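Local coordinates for hypothetical protein (Bacteroides fragilis, PDB 4JJA), which is of unknown function but probably acts as an exo-beta-N-acetylmuramidase on peptidoglycan fragments, at residues S232-E237 and L249-Y254; P240-R245 and F266-I271; G255-T260 and L280-H285. One frame throughout, in Å; residues are numbered along the deposited sequence.

Contact 1: residues S232-E237 and L249-Y254; sequences SICLFE and LPFQVY
Ile-233 and Phe-251 bring the two backbones closest, with their CA atoms 6.1 Å apart, where helix 224-233 gives way to a 3-10 segment and faces the type II turn from Leu-249 to Gln-252 that leads into strand 253-256. Ile-233 bridges the gap: its CG2 branch, anti to the backbone N, lies 4.0 Å from CD1 of Phe-251, while CD1 on the other branch turns to the ring of Tyr-254. Further round the Phe-251 ring, Cys-234 CB sits 3.9 Å from CE1, and the cysteine sulfur lies obliquely beside the ring, a sulfur-aromatic contact. OE2 of Glu-237 lies 4.0 Å from Phe-251 CZ; the side chains cross at about a right angle, with the carboxylate plane turned 42° from the ring. This OE2 also forms a salt bridge with Arg-245, and OE1 is hydrogen-bonded to a glycerol, probably from the crystallisation liquor. The carbonyl oxygen of Phe-251 is buried under Ile-233 without a polar partner. Phe-236 and Tyr-254 form the second aromatic group. Their planes are tilted by 27° and displaced, so little of one ring lies above the other. Phe-236 CZ lies over one face of the tyrosine toward its rim, and CE2 comes within 3.4 Å of Tyr-254 CB. The tyrosine reaches this place because CG stands between its backbone N and carbonyl carbon (chi1 66°), and its OH is hydrogen-bonded to Asp-309. This is a buried helix-to-sheet junction, set against edge strand 253-256 of a three-stranded antiparallel sheet.

Contact 2: residues P240-R245 and F266-I271; sequences PVSLGR and FTPRSI
An ST turn at Ser-242 meets the ring of Phe-266 where two loops pass beside the small antiparallel sheet of the C-terminal NamZ region, one loop running between helix 224-233 and strand 253-256, the other leaving strand 265-266. In the turn Ser-242 OG accepts from the backbone N of Gly-244 at 3.0 Å, with a fairly straight angle of 163°. The serine oxygen is therefore already engaged when it faces the aromatic side chain. With OG anti to the backbone N (chi1 173°), the hydroxyl lies at the edge of the Phe-266 ring, near its plane and 3.3 Å from CE2; CB approaches the same edge. The phenylalanine thus presents its rim to the turn. The backbone of Gly-244 borders the ring too, its CA lying 4.3 Å from Phe-266 CE2, and Gly-244 has a positive phi (97°), a conformation that suits glycine. The other end of the contact is a close approach of backbones, with the CA atoms of Arg-245 and Pro-268 6.4 Å apart. The Arg-245 side chain leads away from Pro-268 and turns toward Glu-237. Phe-266 and Pro-268 both also touch Cys-284 of strand 284-288, which ties the contact to the sheet. Pro-268 closes the arrangement with two corners of its ring: CG lies 3.9 Å from Ser-242 OG, and CB rests 3.4 Å from the carbonyl oxygen of Arg-245.

Contact 3: residues G255-T260 and L280-H285; sequences GHPNMT and LNKLCH
His-256 and His-285 form an antiparallel hydrogen-bonded pair, with CA atoms 5.3 Å apart, where strands 253-256 and 284-288 run side by side. Two backbone bonds join them: His-256 N to His-285 O, and His-285 N to His-256 O at 3.0 Å. The second is nearly straight at hydrogen (170°). His-256 O has another donor in Met-259 N, which closes the type I turn from His-256 to Met-259; the two N-H groups reach the oxygen from opposite faces of its carbonyl plane, and so strand pairing and turn closure share one acceptor. The turn then brings its own carbonyls to the His-285 side chain. Pro-257 O lies at the edge of the imidazole, near its plane and 3.7 Å from CD2, while Met-259 O sits obliquely to the ring and 3.4 Å from CB. The selenomethionine side chain of Met-259 runs by the strand, its CE 3.7 Å from His-285 O. Gly-255 lies so near the partner strand that its CA is 3.1 Å from His-285 O. Pro-257 extends the contact past the pair: its CA lies 3.2 Å from Leu-283 O in a bent CA-H...O contact (136° at the hydrogen), CD meets Cys-284 SG, and CG touches Lys-282 CB. A water donates to both Pro-257 O and Leu-283 O, bridging the backbones. Within the turn, Asn-258 N donates a hydrogen bond to ND1 of His-256. Edge strand 253-256 thus pairs with central strand 284-288 of a three-stranded antiparallel sheet, and a type I turn ends the edge strand.

Overall arrangement
The three contacts lie on the same side of the chain's centre, all within the C-terminal NamZ region. Contact 3 pairs strands 253-256 and 284-288; contact 1 anchors the first of these on helix 224-233, and contact 2 joins a loop to the end of strand 265-266 and the loop after it. The centres of contact 1 and contact 2 are about 10 Å apart. Along the chain contact 1 closes before contact 3 opens, whereas contact 2 interleaves with both. The principle illustrated is that short strands are built into a fold through interlocking neighbours: probable backbone hydrogen bonds run from Cys-284 N to Phe-266 O, Asn-281 N to Pro-268 O and Phe-251 N to Leu-243 O.

Contact 1: residues S232-E237 and L249-Y254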
loop_
_atom_site.group_PDB
_atom_site.type_symbol
_atom_site.label_atom_id
_atom_site.label_comp_id
_atom_site.label_asym_id
_atom_site.label_seq_id
_atom_site.Cartn_x
_atom_site.Cartn_y
_atom_site.Cartn_z
ATOM N N SER A 232 3.309 6.495 9.797
ATOM C CA SER A 232 3.113 7.110 11.119
ATOM C C SER A 232 1.755 7.814 11.196
ATOM O O SER A 232 0.996 7.634 12.135
ATOM C CB SER A 232 4.237 8.120 11.415
ATOM O OG SER A 232 5.505 7.494 11.429
ATOM N N ILE A 233 1.425 8.563 10.189
ATOM C CA ILE A 233 0.255 9.442 10.228
ATOM C C ILE A 233 -1.058 8.722 9.945
ATOM O O ILE A 233 -2.069 9.093 10.498
ATOM C CB ILE A 233 0.483 10.669 9.285
ATOM C CG1 ILE A 233 1.644 11.484 9.821
ATOM C CG2 ILE A 233 -0.767 11.559 9.128
ATOM C CD1 ILE A 233 1.410 12.175 11.154
ATOM N N CYS A 234 -1.049 7.656 9.164
ATOM C CA CYS A 234 -2.275 6.921 8.884
ATOM C C CYS A 234 -2.828 6.265 10.147
ATOM O O CYS A 234 -4.001 5.976 10.200
ATOM C CB CYS A 234 -2.066 5.855 7.777
ATOM S SG CYS A 234 -3.600 5.290 7.021
ATOM N N LEU A 235 -2.007 6.093 11.188
ATOM C CA LEU A 235 -2.551 5.614 12.464
ATOM C C LEU A 235 -3.651 6.494 13.008
ATOM O O LEU A 235 -4.508 6.027 13.782
ATOM C CB LEU A 235 -1.415 5.408 13.459
ATOM C CG LEU A 235 -0.323 4.421 12.990
ATOM C CD1 LEU A 235 0.761 4.330 14.082
ATOM C CD2 LEU A 235 -0.878 3.052 12.656
ATOM N N PHE A 236 -3.643 7.769 12.641
ATOM C CA PHE A 236 -4.714 8.657 13.053
ATOM C C PHE A 236 -6.078 8.294 12.502
ATOM O O PHE A 236 -7.089 8.751 13.021
ATOM C CB PHE A 236 -4.415 10.126 12.747
ATOM C CG PHE A 236 -3.395 10.775 13.646
ATOM C CD1 PHE A 236 -3.624 10.886 14.998
ATOM C CD2 PHE A 236 -2.230 11.331 13.144
ATOM C CE1 PHE A 236 -2.755 11.565 15.815
ATOM C CE2 PHE A 236 -1.319 12.003 13.969
ATOM C CZ PHE A 236 -1.593 12.094 15.316
ATOM N N GLU A 237 -6.137 7.444 11.495
ATOM C CA GLU A 237 -7.440 6.967 11.015
ATOM C C GLU A 237 -8.119 6.099 12.065
ATOM O O GLU A 237 -9.294 5.825 11.936
ATOM C CB GLU A 237 -7.299 6.246 9.692
ATOM C CG GLU A 237 -6.815 7.267 8.636
ATOM C CD GLU A 237 -7.216 7.137 7.222
ATOM O OE1 GLU A 237 -7.462 6.038 6.775
ATOM O OE2 GLU A 237 -7.194 8.197 6.532
ATOM N N LEU A 249 -2.255 19.562 2.291
ATOM C CA LEU A 249 -1.199 18.811 2.940
ATOM C C LEU A 249 -1.675 17.479 3.544
ATOM O O LEU A 249 -1.373 17.154 4.690
ATOM C CB LEU A 249 -0.517 19.693 4.009
ATOM C CG LEU A 249 0.212 20.920 3.531
ATOM C CD1 LEU A 249 0.679 21.763 4.733
ATOM C CD2 LEU A 249 1.361 20.580 2.606
ATOM N N PRO A 250 -2.403 16.675 2.758
ATOM C CA PRO A 250 -2.859 15.396 3.325
ATOM C C PRO A 250 -1.701 14.508 3.707
ATOM O O PRO A 250 -0.706 14.406 3.018
ATOM C CB PRO A 250 -3.689 14.784 2.208
ATOM C CG PRO A 250 -3.109 15.355 0.975
ATOM C CD PRO A 250 -2.720 16.794 1.331
ATOM N N PHE A 251 -1.857 13.861 4.860
ATOM C CA PHE A 251 -0.846 12.987 5.449
ATOM C C PHE A 251 0.417 13.702 5.866
ATOM O O PHE A 251 1.388 13.052 6.246
ATOM C CB PHE A 251 -0.539 11.732 4.623
ATOM C CG PHE A 251 -1.683 10.756 4.597
ATOM C CD1 PHE A 251 -1.883 9.875 5.632
ATOM C CD2 PHE A 251 -2.581 10.763 3.576
ATOM C CE1 PHE A 251 -2.951 9.019 5.614
ATOM C CE2 PHE A 251 -3.626 9.899 3.570
ATOM C CZ PHE A 251 -3.840 9.051 4.585
ATOM N N GLN A 252 0.380 15.039 5.929
ATOM C CA GLN A 252 1.556 15.828 6.263
ATOM C C GLN A 252 1.321 16.789 7.412
ATOM O O GLN A 252 2.158 17.620 7.721
ATOM C CB GLN A 252 2.047 16.593 5.035
ATOM C CG GLN A 252 2.481 15.704 3.872
ATOM C CD GLN A 252 2.384 16.418 2.557
ATOM O OE1 GLN A 252 3.328 17.127 2.191
ATOM N NE2 GLN A 252 1.245 16.320 1.881
ATOM N N VAL A 253 0.131 16.688 8.022
ATOM C CA VAL A 253 -0.307 17.484 9.170
ATOM C C VAL A 253 -1.143 16.603 10.085
ATOM O O VAL A 253 -1.630 15.541 9.644
ATOM C CB VAL A 253 -1.119 18.733 8.717
ATOM C CG1 VAL A 253 -0.384 19.613 7.707
ATOM C CG2 VAL A 253 -2.483 18.282 8.171
ATOM N N TYR A 254 -1.348 17.055 11.316
ATOM C CA TYR A 254 -2.396 16.451 12.134
ATOM C C TYR A 254 -3.006 17.504 13.024
ATOM O O TYR A 254 -2.343 18.442 13.435
ATOM C CB TYR A 254 -1.918 15.234 12.931
ATOM C CG TYR A 254 -0.909 15.499 14.000
ATOM C CD1 TYR A 254 0.460 15.527 13.695
ATOM C CD2 TYR A 254 -1.282 15.703 15.317
ATOM C CE1 TYR A 254 1.404 15.693 14.703
ATOM C CE2 TYR A 254 -0.345 15.896 16.302
ATOM C CZ TYR A 254 0.992 15.888 16.011
ATOM O OH TYR A 254 1.943 16.079 16.996
#

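Contact 2: residues P240-R245 and F266-I271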
loop_
_atom_site.group_PDB
_atom_site.type_symbol
_atom_site.label_atom_id
_atom_site.label_comp_id
_atom_site.label_asym_id
_atom_site.label_seq_id
_atom_site.Cartn_x
_atom_site.Cartn_y
_atom_site.Cartn_z
ATOM N N PRO A 240 -10.096 10.266 16.169
ATOM C CA PRO A 240 -10.844 11.373 15.553
ATOM C C PRO A 240 -10.007 12.500 14.951
ATOM O O PRO A 240 -10.547 13.488 14.465
ATOM C CB PRO A 240 -11.680 11.911 16.703
ATOM C CG PRO A 240 -11.346 11.151 17.862
ATOM C CD PRO A 240 -10.193 10.286 17.620
ATOM N N VAL A 241 -8.696 12.378 15.016
ATOM C CA VAL A 241 -7.782 13.446 14.599
ATOM C C VAL A 241 -7.760 13.509 13.070
ATOM O O VAL A 241 -7.674 12.490 12.397
ATOM C CB VAL A 241 -6.366 13.186 15.163
ATOM C CG1 VAL A 241 -5.389 14.177 14.685
ATOM C CG2 VAL A 241 -6.406 13.132 16.677
ATOM N N SER A 242 -7.823 14.717 12.513
ATOM C CA SER A 242 -7.645 14.900 11.081
ATOM C C SER A 242 -6.153 14.770 10.733
ATOM O O SER A 242 -5.289 15.323 11.434
ATOM C CB SER A 242 -8.114 16.304 10.630
ATOM O OG SER A 242 -7.777 16.534 9.248
ATOM N N LEU A 243 -5.892 14.134 9.587
ATOM C CA LEU A 243 -4.550 14.041 9.051
ATOM C C LEU A 243 -4.418 14.852 7.760
ATOM O O LEU A 243 -3.485 14.653 6.954
ATOM C CB LEU A 243 -4.113 12.589 8.894
ATOM C CG LEU A 243 -5.032 11.642 8.140
ATOM C CD1 LEU A 243 -5.062 11.879 6.635
ATOM C CD2 LEU A 243 -4.605 10.190 8.409
ATOM N N GLY A 244 -5.357 15.786 7.558
ATOM C CA GLY A 244 -5.235 16.720 6.442
ATOM C C GLY A 244 -5.987 16.388 5.183
ATOM O O GLY A 244 -5.821 17.102 4.183
ATOM N N ARG A 245 -6.787 15.332 5.175
ATOM C CA ARG A 245 -7.706 15.181 4.016
ATOM C C ARG A 245 -8.583 16.435 3.966
ATOM O O ARG A 245 -9.104 16.863 4.977
ATOM C CB ARG A 245 -8.549 13.952 4.105
ATOM C CG ARG A 245 -7.795 12.640 3.967
ATOM C CD ARG A 245 -8.834 11.501 4.124
ATOM N NE ARG A 245 -8.222 10.191 4.335
ATOM C CZ ARG A 245 -7.836 9.374 3.388
ATOM N NH1 ARG A 245 -8.102 9.650 2.122
ATOM N NH2 ARG A 245 -7.271 8.209 3.701
ATOM N N PHE A 266 -5.582 24.432 10.422
ATOM C CA PHE A 266 -6.092 24.160 9.089
ATOM C C PHE A 266 -7.547 23.840 9.154
ATOM O O PHE A 266 -8.039 23.426 10.178
ATOM C CB PHE A 266 -5.312 23.018 8.423
ATOM C CG PHE A 266 -5.382 21.713 9.145
ATOM C CD1 PHE A 266 -4.470 21.411 10.143
ATOM C CD2 PHE A 266 -6.346 20.765 8.834
ATOM C CE1 PHE A 266 -4.550 20.183 10.807
ATOM C CE2 PHE A 266 -6.375 19.529 9.510
ATOM C CZ PHE A 266 -5.481 19.244 10.496
ATOM N N THR A 267 -8.245 23.972 8.041
ATOM C CA THR A 267 -9.642 23.631 7.976
ATOM C C THR A 267 -9.888 22.730 6.788
ATOM O O THR A 267 -9.821 23.155 5.629
ATOM C CB THR A 267 -10.530 24.909 7.833
ATOM O OG1 THR A 267 -10.236 25.805 8.924
ATOM C CG2 THR A 267 -12.013 24.542 7.780
ATOM N N PRO A 268 -10.190 21.451 7.045
ATOM C CA PRO A 268 -10.565 20.575 5.950
ATOM C C PRO A 268 -11.768 21.121 5.157
ATOM O O PRO A 268 -12.769 21.575 5.741
ATOM C CB PRO A 268 -10.883 19.243 6.660
ATOM C CG PRO A 268 -10.085 19.338 7.935
ATOM C CD PRO A 268 -10.243 20.765 8.340
ATOM N N ARG A 269 -11.714 21.048 3.826
ATOM C CA ARG A 269 -12.775 21.479 2.932
ATOM C C ARG A 269 -13.250 20.324 2.086
ATOM O O ARG A 269 -12.543 19.326 1.895
ATOM C CB ARG A 269 -12.278 22.613 2.050
ATOM C CG ARG A 269 -11.845 23.799 2.825
ATOM C CD ARG A 269 -12.932 24.405 3.716
ATOM N NE ARG A 269 -12.494 25.646 4.313
ATOM C CZ ARG A 269 -13.198 26.346 5.185
ATOM N NH1 ARG A 269 -14.392 25.929 5.563
ATOM N NH2 ARG A 269 -12.717 27.467 5.695
ATOM N N SER A 270 -14.455 20.475 1.538
ATOM C CA SER A 270 -15.056 19.422 0.748
ATOM C C SER A 270 -14.581 19.557 -0.690
ATOM O O SER A 270 -14.996 20.460 -1.375
ATOM C CB SER A 270 -16.597 19.576 0.790
ATOM O OG SER A 270 -17.188 18.558 0.033
ATOM N N ILE A 271 -13.649 18.709 -1.086
ATOM C CA ILE A 271 -12.947 18.806 -2.362
ATOM C C ILE A 271 -12.988 17.464 -3.028
ATOM O O ILE A 271 -13.196 16.436 -2.383
ATOM C CB ILE A 271 -11.505 19.320 -2.168
ATOM C CG1 ILE A 271 -10.662 18.421 -1.237
ATOM C CG2 ILE A 271 -11.498 20.787 -1.666
ATOM C CD1 ILE A 271 -9.246 18.921 -0.926
#

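Contact 3: residues G255-T260 and L280-H285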
loop_
_atom_site.group_PDB
_atom_site.type_symbol
_atom_site.label_atom_id
_atom_site.label_comp_id
_atom_site.label_asym_id
_atom_site.label_seq_id
_atom_site.Cartn_x
_atom_site.Cartn_y
_atom_site.Cartn_z
ATOM N N GLY A 255 -4.296 17.388 13.302
ATOM C CA GLY A 255 -4.925 18.364 14.165
ATOM C C GLY A 255 -6.386 18.040 14.404
ATOM O O GLY A 255 -6.944 17.138 13.812
ATOM N N HIS A 256 -7.018 18.827 15.278
ATOM C CA HIS A 256 -8.383 18.550 15.695
ATOM C C HIS A 256 -8.961 19.832 16.280
ATOM O O HIS A 256 -8.222 20.637 16.860
ATOM C CB HIS A 256 -8.339 17.439 16.769
ATOM C CG HIS A 256 -9.668 16.945 17.213
ATOM N ND1 HIS A 256 -10.431 17.634 18.132
ATOM C CD2 HIS A 256 -10.408 15.899 16.783
ATOM C CE1 HIS A 256 -11.578 17.006 18.272
ATOM N NE2 HIS A 256 -11.598 15.947 17.472
ATOM N N PRO A 257 -10.282 20.033 16.135
ATOM C CA PRO A 257 -10.847 21.291 16.689
ATOM C C PRO A 257 -10.698 21.508 18.190
ATOM O O PRO A 257 -10.769 22.639 18.636
ATOM C CB PRO A 257 -12.303 21.226 16.322
ATOM C CG PRO A 257 -12.515 20.009 15.574
ATOM C CD PRO A 257 -11.268 19.252 15.393
ATOM N N ASN A 258 -10.520 20.417 18.935
ATOM C CA ASN A 258 -10.421 20.455 20.383
ATOM C C ASN A 258 -8.967 20.536 20.861
ATOM O O ASN A 258 -8.737 20.822 22.019
ATOM C CB ASN A 258 -11.178 19.274 21.026
ATOM C CG ASN A 258 -12.702 19.383 20.843
ATOM O OD1 ASN A 258 -13.240 19.225 19.702
ATOM N ND2 ASN A 258 -13.399 19.730 21.908
HETATM N N MSE A 259 -7.985 20.311 19.976
HETATM C CA MSE A 259 -6.590 20.356 20.358
HETATM C C MSE A 259 -6.220 21.776 20.675
HETATM O O MSE A 259 -6.729 22.741 20.083
HETATM C CB MSE A 259 -5.713 19.751 19.254
HETATM C CG MSE A 259 -5.626 18.217 19.417
HETATM SE SE MSE A 259 -4.803 17.244 17.976
HETATM C CE MSE A 259 -3.120 18.058 17.984
ATOM N N THR A 260 -5.322 21.921 21.642
ATOM C CA THR A 260 -5.218 23.208 22.329
ATOM C C THR A 260 -3.747 23.497 22.569
ATOM O O THR A 260 -2.964 22.628 22.955
ATOM C CB THR A 260 -6.035 23.149 23.719
ATOM O OG1 THR A 260 -7.460 22.954 23.479
ATOM C CG2 THR A 260 -5.833 24.398 24.604
ATOM N N LEU A 280 -14.636 18.160 8.535
ATOM C CA LEU A 280 -15.042 19.010 7.441
ATOM C C LEU A 280 -15.509 20.354 7.961
ATOM O O LEU A 280 -16.420 20.415 8.796
ATOM C CB LEU A 280 -16.153 18.361 6.623
ATOM C CG LEU A 280 -16.802 19.221 5.560
ATOM C CD1 LEU A 280 -15.772 19.749 4.512
ATOM C CD2 LEU A 280 -17.928 18.452 4.882
ATOM N N ASN A 281 -14.927 21.431 7.444
ATOM C CA ASN A 281 -15.287 22.803 7.745
ATOM C C ASN A 281 -15.070 23.231 9.201
ATOM O O ASN A 281 -15.547 24.280 9.619
ATOM C CB ASN A 281 -16.696 23.143 7.259
ATOM C CG ASN A 281 -16.827 23.096 5.730
ATOM O OD1 ASN A 281 -15.899 23.447 4.994
ATOM N ND2 ASN A 281 -17.975 22.648 5.238
ATOM N N LYS A 282 -14.288 22.462 9.943
ATOM C CA LYS A 282 -13.851 22.797 11.299
ATOM C C LYS A 282 -12.434 23.272 11.337
ATOM O O LYS A 282 -11.581 22.658 10.718
ATOM C CB LYS A 282 -13.839 21.525 12.195
ATOM C CG LYS A 282 -15.034 20.730 12.191
ATOM C CD LYS A 282 -16.099 21.371 12.985
ATOM C CE LYS A 282 -17.104 20.288 13.416
ATOM N NZ LYS A 282 -17.975 20.966 14.397
ATOM N N LEU A 283 -12.164 24.273 12.153
ATOM C CA LEU A 283 -10.849 24.758 12.378
ATOM C C LEU A 283 -10.144 23.748 13.274
ATOM O O LEU A 283 -10.545 23.504 14.425
ATOM C CB LEU A 283 -10.826 26.154 13.035
ATOM C CG LEU A 283 -9.437 26.739 13.237
ATOM C CD1 LEU A 283 -8.733 26.966 11.903
ATOM C CD2 LEU A 283 -9.552 28.023 14.093
ATOM N N CYS A 284 -9.124 23.098 12.730
ATOM C CA CYS A 284 -8.302 22.107 13.410
ATOM C C CYS A 284 -6.989 22.713 13.843
ATOM O O CYS A 284 -6.315 23.397 13.062
ATOM C CB CYS A 284 -8.033 20.932 12.477
ATOM S SG CYS A 284 -9.510 20.000 12.042
ATOM N N HIS A 285 -6.615 22.489 15.076
ATOM C CA HIS A 285 -5.371 22.968 15.633
ATOM C C HIS A 285 -4.406 21.796 15.720
ATOM O O HIS A 285 -4.812 20.709 16.125
ATOM C CB HIS A 285 -5.635 23.527 17.009
ATOM C CG HIS A 285 -6.635 24.636 16.988
ATOM N ND1 HIS A 285 -6.348 25.907 16.548
ATOM C CD2 HIS A 285 -7.957 24.631 17.286
ATOM C CE1 HIS A 285 -7.439 26.646 16.618
ATOM N NE2 HIS A 285 -8.437 25.906 17.043
HETATM O O HOH W 1 -11.724 24.749 16.525
#